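Side-chain contacts in macrophomate synthase intermolecular Diels-Alderase (Macrophoma commelinae, PDB 1IZC), which is a magnesium-binding enzyme of the HpcH/HpaI aldolase/citrate lyase family, built as a TIM barrel and holding pyruvic acid beside its metal ion: residues L79-H82 with D83-A87; S111-D115 with A116-G120. The protein carries 1 engineered substitution. All coordinates share one frame; numbering follows the deposited sequence.

Contact 1: residues L79-H82 with D83-A87; sequences LELH and DAIHA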
ATOM      1  N   LEU A  79       5.448   1.450  -8.451  1.00  7.19           N
ATOM      2  CA  LEU A  79       5.274   2.793  -7.919  1.00  9.17           C
ATOM      3  C   LEU A  79       6.287   3.077  -6.820  1.00  8.60           C
ATOM      4  O   LEU A  79       6.822   4.185  -6.737  1.00  9.13           O
ATOM      5  CB  LEU A  79       3.842   2.982  -7.400  1.00  8.95           C
ATOM      6  CG  LEU A  79       3.534   4.369  -6.809  1.00 10.88           C
ATOM      7  CD1 LEU A  79       3.884   5.455  -7.808  1.00 15.20           C
ATOM      8  CD2 LEU A  79       2.050   4.439  -6.439  1.00 12.87           C
ATOM      9  N   GLU A  80       6.556   2.077  -5.986  1.00  8.59           N
ATOM     10  CA  GLU A  80       7.519   2.241  -4.900  1.00 11.14           C
ATOM     11  C   GLU A  80       8.944   2.474  -5.422  1.00  7.50           C
ATOM     12  O   GLU A  80       9.712   3.210  -4.805  1.00  8.27           O
ATOM     13  CB  GLU A  80       7.458   1.030  -3.966  1.00 10.58           C
ATOM     14  CG  GLU A  80       6.240   1.023  -2.994  1.00 19.69           C
ATOM     15  CD  GLU A  80       4.855   0.958  -3.666  1.00 28.37           C
ATOM     16  OE1 GLU A  80       4.721   0.419  -4.781  1.00 18.74           O
ATOM     17  OE2 GLU A  80       3.874   1.437  -3.051  1.00 35.35           O
ATOM     18  N   LEU A  81       9.292   1.852  -6.551  1.00  7.96           N
ATOM     19  CA  LEU A  81      10.607   2.051  -7.174  1.00  6.76           C
ATOM     20  C   LEU A  81      10.688   3.516  -7.619  1.00  6.54           C
ATOM     21  O   LEU A  81      11.677   4.215  -7.384  1.00  7.14           O
ATOM     22  CB  LEU A  81      10.770   1.144  -8.399  1.00  5.60           C
ATOM     23  CG  LEU A  81      11.997   1.433  -9.281  1.00  8.70           C
ATOM     24  CD1 LEU A  81      13.296   1.334  -8.448  1.00 10.31           C
ATOM     25  CD2 LEU A  81      12.030   0.421 -10.429  1.00  8.78           C
ATOM     26  N   HIS A  82       9.640   3.958  -8.300  1.00  7.92           N
ATOM     27  CA  HIS A  82       9.536   5.343  -8.766  1.00  7.44           C
ATOM     28  C   HIS A  82       9.692   6.296  -7.577  1.00  8.10           C
ATOM     29  O   HIS A  82      10.451   7.263  -7.645  1.00  7.23           O
ATOM     30  CB  HIS A  82       8.172   5.525  -9.460  1.00  7.21           C
ATOM     31  CG  HIS A  82       7.737   6.951  -9.656  1.00  7.57           C
ATOM     32  ND1 HIS A  82       7.031   7.649  -8.700  1.00 10.94           N
ATOM     33  CD2 HIS A  82       7.820   7.772 -10.734  1.00 11.04           C
ATOM     34  CE1 HIS A  82       6.692   8.834  -9.179  1.00 12.41           C
ATOM     35  NE2 HIS A  82       7.157   8.934 -10.412  1.00 12.71           N
ATOM     36  N   ASP A  83       8.995   6.012  -6.481  1.00  6.03           N
ATOM     37  CA  ASP A  83       9.073   6.885  -5.316  1.00  8.63           C
ATOM     38  C   ASP A  83      10.435   6.848  -4.641  1.00  7.01           C
ATOM     39  O   ASP A  83      10.885   7.866  -4.109  1.00  6.13           O
ATOM     40  CB  ASP A  83       7.989   6.520  -4.286  1.00  8.16           C
ATOM     41  CG  ASP A  83       6.577   6.902  -4.747  1.00 11.89           C
ATOM     42  OD1 ASP A  83       6.433   7.618  -5.752  1.00 11.72           O
ATOM     43  OD2 ASP A  83       5.604   6.497  -4.080  1.00 15.36           O
ATOM     44  N   ALA A  84      11.099   5.692  -4.662  1.00  6.92           N
ATOM     45  CA  ALA A  84      12.406   5.574  -4.029  1.00  7.02           C
ATOM     46  C   ALA A  84      13.427   6.390  -4.825  1.00  6.81           C
ATOM     47  O   ALA A  84      14.273   7.086  -4.258  1.00  7.27           O
ATOM     48  CB  ALA A  84      12.842   4.090  -3.970  1.00  7.33           C
ATOM     49  N   ILE A  85      13.332   6.330  -6.146  1.00  5.10           N
ATOM     50  CA  ILE A  85      14.274   7.078  -6.974  1.00  5.54           C
ATOM     51  C   ILE A  85      14.072   8.580  -6.730  1.00  6.76           C
ATOM     52  O   ILE A  85      15.044   9.321  -6.533  1.00  6.91           O
ATOM     53  CB  ILE A  85      14.096   6.717  -8.459  1.00  6.53           C
ATOM     54  CG1 ILE A  85      14.505   5.246  -8.659  1.00  5.12           C
ATOM     55  CG2 ILE A  85      14.981   7.631  -9.339  1.00  6.37           C
ATOM     56  CD1 ILE A  85      14.174   4.679 -10.056  1.00  9.02           C
ATOM     57  N   HIS A  86      12.817   9.023  -6.723  1.00  5.80           N
ATOM     58  CA  HIS A  86      12.514  10.429  -6.448  1.00  6.78           C
ATOM     59  C   HIS A  86      13.045  10.793  -5.060  1.00  8.22           C
ATOM     60  O   HIS A  86      13.678  11.822  -4.882  1.00  6.08           O
ATOM     61  CB  HIS A  86      11.009  10.694  -6.427  1.00  6.59           C
ATOM     62  CG  HIS A  86      10.403  10.920  -7.777  1.00  8.53           C
ATOM     63  ND1 HIS A  86       9.065  11.193  -7.946  1.00  8.46           N
ATOM     64  CD2 HIS A  86      10.953  10.929  -9.016  1.00 11.16           C
ATOM     65  CE1 HIS A  86       8.814  11.365  -9.233  1.00  9.11           C
ATOM     66  NE2 HIS A  86       9.944  11.211  -9.903  1.00  9.14           N
ATOM     67  N   ALA A  87      12.764   9.957  -4.066  1.00  6.65           N
ATOM     68  CA  ALA A  87      13.227  10.279  -2.708  1.00  6.48           C
ATOM     69  C   ALA A  87      14.750  10.394  -2.600  1.00  7.67           C
ATOM     70  O   ALA A  87      15.265  11.292  -1.915  1.00  8.23           O
ATOM     71  CB  ALA A  87      12.707   9.244  -1.712  1.00  6.34           C
TER
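His82 swings its CG anti to the backbone N (chi1 164°) while Asp83 keeps its own CG beside the backbone N, and these opposed choices bring the imidazole of one against the carboxylate of the next. His82 ND1 donates to Asp83 OD1 at 3.0 Å. The oxygen lies close to the ring plane, at its edge, but the ring reaches it on the anti side and 33° out of the carboxylate plane. Lys57 of a second subunit makes a salt bridge to the same OD1, so a positive charge probably helps to hold the carboxylate ionised. Leu79 CD1 lies 3.9 Å from Asp83 OD1.

One turn on, His86 brings its ring up to that of His82 at an oblique angle of 55°. Their closest atoms are His86 CE1 and His82 NE2, 3.2 Å apart, and His86 ND1 is hydrogen-bonded to Lys57 of the second subunit. That lysine therefore grips Asp83 and His86 together. On another side of the helix the end of Leu81 meets that of Ile85, Leu81 CD1 to Ile85 CD1 at 3.8 Å, and both pack on Ile69 of strand 66-70.

The helix backbone is closed by bonds from residue i+4 to residue i, such as His86 N to His82 O at 3.1 Å. Glu80 turns elsewhere, its OE1 bonded to Asn77 of a third subunit. Helix 78-91 is the connecting helix between strands 66-70 and 97-101, a beta-alpha-beta unit of the TIM barrel, with Leu81 and Ile85 turned to strand 66-70 and helix 107-116, and Asp83 and His86 bonded to a neighbouring subunit.

Contact 2: residues S111-D115 with A116-G120; sequences STALD and AGAAG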
ATOM      1  N   SER A 111      11.960   1.141 -17.869  1.00  9.61           N
ATOM      2  CA  SER A 111      11.329   2.423 -18.170  1.00 11.32           C
ATOM      3  C   SER A 111      10.937   3.144 -16.889  1.00  9.54           C
ATOM      4  O   SER A 111      11.013   4.367 -16.816  1.00  8.82           O
ATOM      5  CB  SER A 111      10.111   2.239 -19.082  1.00 12.89           C
ATOM      6  OG  SER A 111       9.079   1.550 -18.421  1.00 15.23           O
ATOM      7  N   THR A 112      10.544   2.391 -15.867  1.00  7.62           N
ATOM      8  CA  THR A 112      10.171   3.008 -14.598  1.00  8.97           C
ATOM      9  C   THR A 112      11.394   3.685 -13.980  1.00  8.77           C
ATOM     10  O   THR A 112      11.326   4.833 -13.521  1.00  6.73           O
ATOM     11  CB  THR A 112       9.636   1.950 -13.611  1.00 10.53           C
ATOM     12  OG1 THR A 112       8.429   1.376 -14.138  1.00 11.09           O
ATOM     13  CG2 THR A 112       9.363   2.583 -12.236  1.00  8.24           C
ATOM     14  N   ALA A 113      12.521   2.975 -13.971  1.00  8.01           N
ATOM     15  CA  ALA A 113      13.739   3.523 -13.395  1.00  7.60           C
ATOM     16  C   ALA A 113      14.158   4.780 -14.142  1.00  7.90           C
ATOM     17  O   ALA A 113      14.491   5.789 -13.531  1.00  7.69           O
ATOM     18  CB  ALA A 113      14.865   2.487 -13.440  1.00  6.60           C
ATOM     19  N   LEU A 114      14.124   4.740 -15.471  1.00  7.24           N
ATOM     20  CA  LEU A 114      14.530   5.918 -16.236  1.00  7.88           C
ATOM     21  C   LEU A 114      13.550   7.087 -16.078  1.00  7.31           C
ATOM     22  O   LEU A 114      13.965   8.226 -15.807  1.00 10.40           O
ATOM     23  CB  LEU A 114      14.659   5.560 -17.719  1.00  8.38           C
ATOM     24  CG  LEU A 114      15.753   4.544 -18.083  1.00  9.23           C
ATOM     25  CD1 LEU A 114      15.537   4.103 -19.531  1.00 12.04           C
ATOM     26  CD2 LEU A 114      17.142   5.142 -17.886  1.00 16.44           C
ATOM     27  N   ASP A 115      12.262   6.805 -16.237  1.00  8.69           N
ATOM     28  CA  ASP A 115      11.232   7.850 -16.122  1.00  9.89           C
ATOM     29  C   ASP A 115      11.291   8.530 -14.744  1.00 10.76           C
ATOM     30  O   ASP A 115      10.984   9.718 -14.630  1.00 10.02           O
ATOM     31  CB  ASP A 115       9.811   7.282 -16.338  1.00 15.31           C
ATOM     32  CG  ASP A 115       9.491   6.960 -17.811  1.00 21.85           C
ATOM     33  OD1 ASP A 115      10.245   7.391 -18.708  1.00 18.81           O
ATOM     34  OD2 ASP A 115       8.459   6.277 -18.064  1.00 22.18           O
ATOM     35  N   ALA A 116      11.683   7.787 -13.703  1.00  9.28           N
ATOM     36  CA  ALA A 116      11.774   8.364 -12.360  1.00  9.85           C
ATOM     37  C   ALA A 116      13.047   9.168 -12.114  1.00 10.21           C
ATOM     38  O   ALA A 116      13.153   9.858 -11.103  1.00  9.14           O
ATOM     39  CB  ALA A 116      11.643   7.259 -11.280  1.00  7.26           C
ATOM     40  N   GLY A 117      14.031   9.068 -13.005  1.00  8.54           N
ATOM     41  CA  GLY A 117      15.240   9.851 -12.813  1.00  8.50           C
ATOM     42  C   GLY A 117      16.539   9.105 -12.553  1.00  7.11           C
ATOM     43  O   GLY A 117      17.516   9.710 -12.128  1.00  9.83           O
ATOM     44  N   ALA A 118      16.575   7.800 -12.796  1.00  6.93           N
ATOM     45  CA  ALA A 118      17.818   7.060 -12.568  1.00  6.85           C
ATOM     46  C   ALA A 118      18.876   7.542 -13.552  1.00  7.45           C
ATOM     47  O   ALA A 118      18.586   7.706 -14.738  1.00  9.03           O
ATOM     48  CB  ALA A 118      17.589   5.557 -12.744  1.00  6.93           C
ATOM     49  N   ALA A 119      20.099   7.748 -13.067  1.00  6.06           N
ATOM     50  CA  ALA A 119      21.195   8.222 -13.926  1.00  8.06           C
ATOM     51  C   ALA A 119      22.075   7.090 -14.442  1.00 10.49           C
ATOM     52  O   ALA A 119      22.875   7.285 -15.351  1.00 10.47           O
ATOM     53  CB  ALA A 119      22.053   9.237 -13.158  1.00  8.45           C
ATOM     54  N   GLY A 120      21.927   5.910 -13.859  1.00  8.71           N
ATOM     55  CA  GLY A 120      22.720   4.767 -14.281  1.00  8.74           C
ATOM     56  C   GLY A 120      21.913   3.480 -14.216  1.00 10.39           C
ATOM     57  O   GLY A 120      21.096   3.279 -13.309  1.00  7.21           O
TER
HETATM   58  O   HOH W   1      16.606   9.038 -16.077  1.00 10.37           O
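Leu114 O is gripped twice: Gly117 N donates to it at 2.9 Å, and a water donates to it at 2.8 Å. The amide comes from well above the carbonyl plane, 61° out of it. The same water donates its other hydrogen to Ala118 O at 2.7 Å, bridging the last turn of the helix to the chain that leaves it.

A second backbone bond closes the helix end, Ala118 N to Ala113 O at 3.0 Å with an N-H...O angle of 159°. Together with the Gly117 bond it makes a Schellman motif at the C-terminal end of helix 107-116. Gly117 carries the positive phi of 115° that reverses the chain; a side chain there would be jammed against the carbonyl O of Ala116.

The turn folds Ala118 back over the helix. Its CB sits 3.2 Å from Ala113 O and 4.2 Å from Ala113 CB, and both methyls rest on Val100 of strand 97-101, an apolar contact beside the two capping bonds. Ala116 N still keeps the helical bond to Thr112 O, while Ala116 CB packs against Thr112 O at 3.3 Å.

Asp115 contributes little to the turn beyond its CB. With CG beside the backbone N, its carboxylate serves other partners: OD1 makes a salt bridge to Arg147, and OD2 is hydrogen-bonded to His73 ND1 of a third subunit. From Ala119 onward the chain enters the barrel sheet, Gly120 pairing by backbone bonds with Val98 and Val100.

Contacts 1 and 2 lie on successive helices of the barrel, their centres about 10 Å apart, and touch directly. Ile85 CD1 packs 3.6 Å from Ala113 CA, while Ala116 CB lies 3.8 Å from His82 CA. Ala116 O, near the capped helix end, has His86 CD2 at 3.2 Å, so the turn of contact 2 packs against the histidine side of contact 1. Both contacts also meet the third subunit, whose Met75 packs on Leu79 and His82 and also on Thr112. Neither supplies a ligand to the metal, which Glu185 and Asp211 hold; the Asp115 side chain is about 10 Å from a bound magnesium ion and about 11 Å from a pyruvic acid.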